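Local coordinates for protein esterase (Capnocytophaga ochracea, PDB 4W9R) that is of unknown function but is probably an esterase with an alpha/beta-hydrolase fold, at residues Y35-V40 with I67-Y72. Sequence-based numbering, arbitrary orientation.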
loop_
_atom_site.group_PDB
_atom_site.type_symbol
_atom_site.label_atom_id
_atom_site.label_comp_id
_atom_site.label_asym_id
_atom_site.label_seq_id
_atom_site.Cartn_x
_atom_site.Cartn_y
_atom_site.Cartn_z
ATOM N N TYR B 35 20.807 -10.153 3.221
ATOM C CA TYR B 35 19.515 -9.552 2.920
ATOM C C TYR B 35 19.095 -9.831 1.483
ATOM O O TYR B 35 19.922 -9.800 0.574
ATOM C CB TYR B 35 19.557 -8.038 3.146
ATOM C CG TYR B 35 20.122 -7.608 4.480
ATOM C CD1 TYR B 35 19.305 -7.477 5.593
ATOM C CD2 TYR B 35 21.473 -7.316 4.621
ATOM C CE1 TYR B 35 19.817 -7.078 6.813
ATOM C CE2 TYR B 35 21.994 -6.915 5.836
ATOM C CZ TYR B 35 21.161 -6.798 6.930
ATOM O OH TYR B 35 21.672 -6.400 8.144
ATOM N N PRO B 36 17.797 -10.090 1.273
ATOM C CA PRO B 36 17.262 -10.199 -0.086
ATOM C C PRO B 36 17.238 -8.833 -0.757
ATOM O O PRO B 36 17.016 -7.829 -0.080
ATOM C CB PRO B 36 15.843 -10.738 0.129
ATOM C CG PRO B 36 15.853 -11.326 1.505
ATOM C CD PRO B 36 16.807 -10.481 2.288
ATOM N N LEU B 37 17.467 -8.796 -2.065
ATOM C CA LEU B 37 17.513 -7.535 -2.797
ATOM C C LEU B 37 16.255 -7.311 -3.625
ATOM O O LEU B 37 15.806 -8.205 -4.342
ATOM C CB LEU B 37 18.744 -7.492 -3.704
ATOM C CG LEU B 37 18.856 -6.308 -4.666
ATOM C CD1 LEU B 37 18.897 -4.994 -3.903
ATOM C CD2 LEU B 37 20.084 -6.454 -5.552
ATOM N N ILE B 38 15.687 -6.114 -3.520
ATOM C CA ILE B 38 14.561 -5.725 -4.362
ATOM C C ILE B 38 14.910 -4.486 -5.178
ATOM O O ILE B 38 15.200 -3.428 -4.621
ATOM C CB ILE B 38 13.294 -5.446 -3.537
ATOM C CG1 ILE B 38 12.823 -6.722 -2.838
ATOM C CG2 ILE B 38 12.192 -4.900 -4.428
ATOM C CD1 ILE B 38 11.555 -6.540 -2.036
ATOM N N VAL B 39 14.887 -4.627 -6.499
ATOM C CA VAL B 39 15.201 -3.521 -7.397
ATOM C C VAL B 39 13.927 -2.874 -7.935
ATOM O O VAL B 39 13.021 -3.565 -8.399
ATOM C CB VAL B 39 16.080 -3.991 -8.576
ATOM C CG1 VAL B 39 16.368 -2.841 -9.525
ATOM C CG2 VAL B 39 17.378 -4.596 -8.059
ATOM N N VAL B 40 13.858 -1.546 -7.864
ATOM C CA VAL B 40 12.701 -0.805 -8.357
ATOM C C VAL B 40 13.085 0.132 -9.502
ATOM O O VAL B 40 13.838 1.087 -9.305
ATOM C CB VAL B 40 12.043 0.014 -7.235
ATOM C CG1 VAL B 40 10.811 0.733 -7.759
ATOM C CG2 VAL B 40 11.684 -0.886 -6.067
ATOM N N ILE B 67 17.111 -5.209 1.449
ATOM C CA ILE B 67 17.720 -4.021 0.870
ATOM C C ILE B 67 17.001 -3.675 -0.427
ATOM O O ILE B 67 16.847 -4.523 -1.306
ATOM C CB ILE B 67 19.225 -4.220 0.608
ATOM C CG1 ILE B 67 19.976 -4.362 1.934
ATOM C CG2 ILE B 67 19.789 -3.058 -0.190
ATOM C CD1 ILE B 67 21.475 -4.461 1.780
ATOM N N VAL B 68 16.545 -2.431 -0.535
ATOM C CA VAL B 68 15.813 -1.990 -1.713
ATOM C C VAL B 68 16.613 -0.955 -2.495
ATOM O O VAL B 68 17.063 0.047 -1.939
ATOM C CB VAL B 68 14.442 -1.395 -1.334
ATOM C CG1 VAL B 68 13.633 -1.083 -2.584
ATOM C CG2 VAL B 68 13.681 -2.352 -0.432
ATOM N N VAL B 69 16.796 -1.207 -3.786
ATOM C CA VAL B 69 17.523 -0.283 -4.647
ATOM C C VAL B 69 16.629 0.225 -5.770
ATOM O O VAL B 69 16.218 -0.542 -6.640
ATOM C CB VAL B 69 18.773 -0.945 -5.255
ATOM C CG1 VAL B 69 19.456 0.004 -6.228
ATOM C CG2 VAL B 69 19.731 -1.374 -4.157
ATOM N N GLY B 70 16.312 1.515 -5.740
ATOM C CA GLY B 70 15.510 2.109 -6.791
ATOM C C GLY B 70 16.308 2.760 -7.906
ATOM O O GLY B 70 17.425 3.232 -7.695
ATOM N N VAL B 71 15.709 2.817 -9.090
ATOM C CA VAL B 71 16.287 3.524 -10.226
ATOM C C VAL B 71 15.376 4.693 -10.576
ATOM O O VAL B 71 14.236 4.494 -10.993
ATOM C CB VAL B 71 16.462 2.609 -11.454
ATOM C CG1 VAL B 71 17.056 3.388 -12.618
ATOM C CG2 VAL B 71 17.332 1.415 -11.108
ATOM N N TYR B 72 15.873 5.911 -10.399
ATOM C CA TYR B 72 15.020 7.089 -10.506
ATOM C C TYR B 72 14.923 7.647 -11.920
ATOM O O TYR B 72 15.933 7.956 -12.554
ATOM C CB TYR B 72 15.511 8.182 -9.553
ATOM C CG TYR B 72 15.211 7.891 -8.101
ATOM C CD1 TYR B 72 16.112 7.187 -7.313
ATOM C CD2 TYR B 72 14.023 8.314 -7.521
ATOM C CE1 TYR B 72 15.838 6.917 -5.986
ATOM C CE2 TYR B 72 13.742 8.048 -6.196
ATOM C CZ TYR B 72 14.651 7.349 -5.432
ATOM O OH TYR B 72 14.373 7.083 -4.112
#
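I67 meets the CB end of the Y35 side chain and the CD2 side of its ring, at an oblique slant. I67 CG1 lies 3.9 Å from Y35 CB, and I67 CD1 reaches Y35 CD2 at 4.0 Å. CG of Y35 is anti to its carbonyl carbon (chi1 -50°); the ring starts beside I67 and then leads away. Its OH is hydrogen-bonded to Q33 and to the carbonyl of T30. The flat groups that join the two strands are their peptides. Strands 35-40 and 67-71 run parallel, their local axes 17° apart. Five backbone hydrogen bonds join them: I67 N to P36 O, I38 N to I67 O, V69 N to I38 O, V40 N to V69 O and V71 N to V40 O. I38 and V40 thus use both N and O towards the neighbouring strand. CA-H...O contacts supplement the ladder, as from V39 CA to V69 O at 3.2 Å.

L37, V39, I67 and V69 share one face. L37 CD1 sits 3.7 Å from V69 CG2. Helix 91-110 covers this face, with I107 touching L37 and V69. I38, V40 and V68 occupy the opposite face, where V40 CG2 meets V68 CG1 at 4.0 Å. G70 adds no side chain there. Helix 43-59 packs against V40 and V68. Backbone bonds of L37 and V39 continue the sheet to strand 116-122, while Y35 bonds to P112 and A114 just before it. The pair forms the two strands of a beta-alpha-beta crossover through helix 43-59, within the central, mostly parallel sheet of an alpha/beta-hydrolase fold.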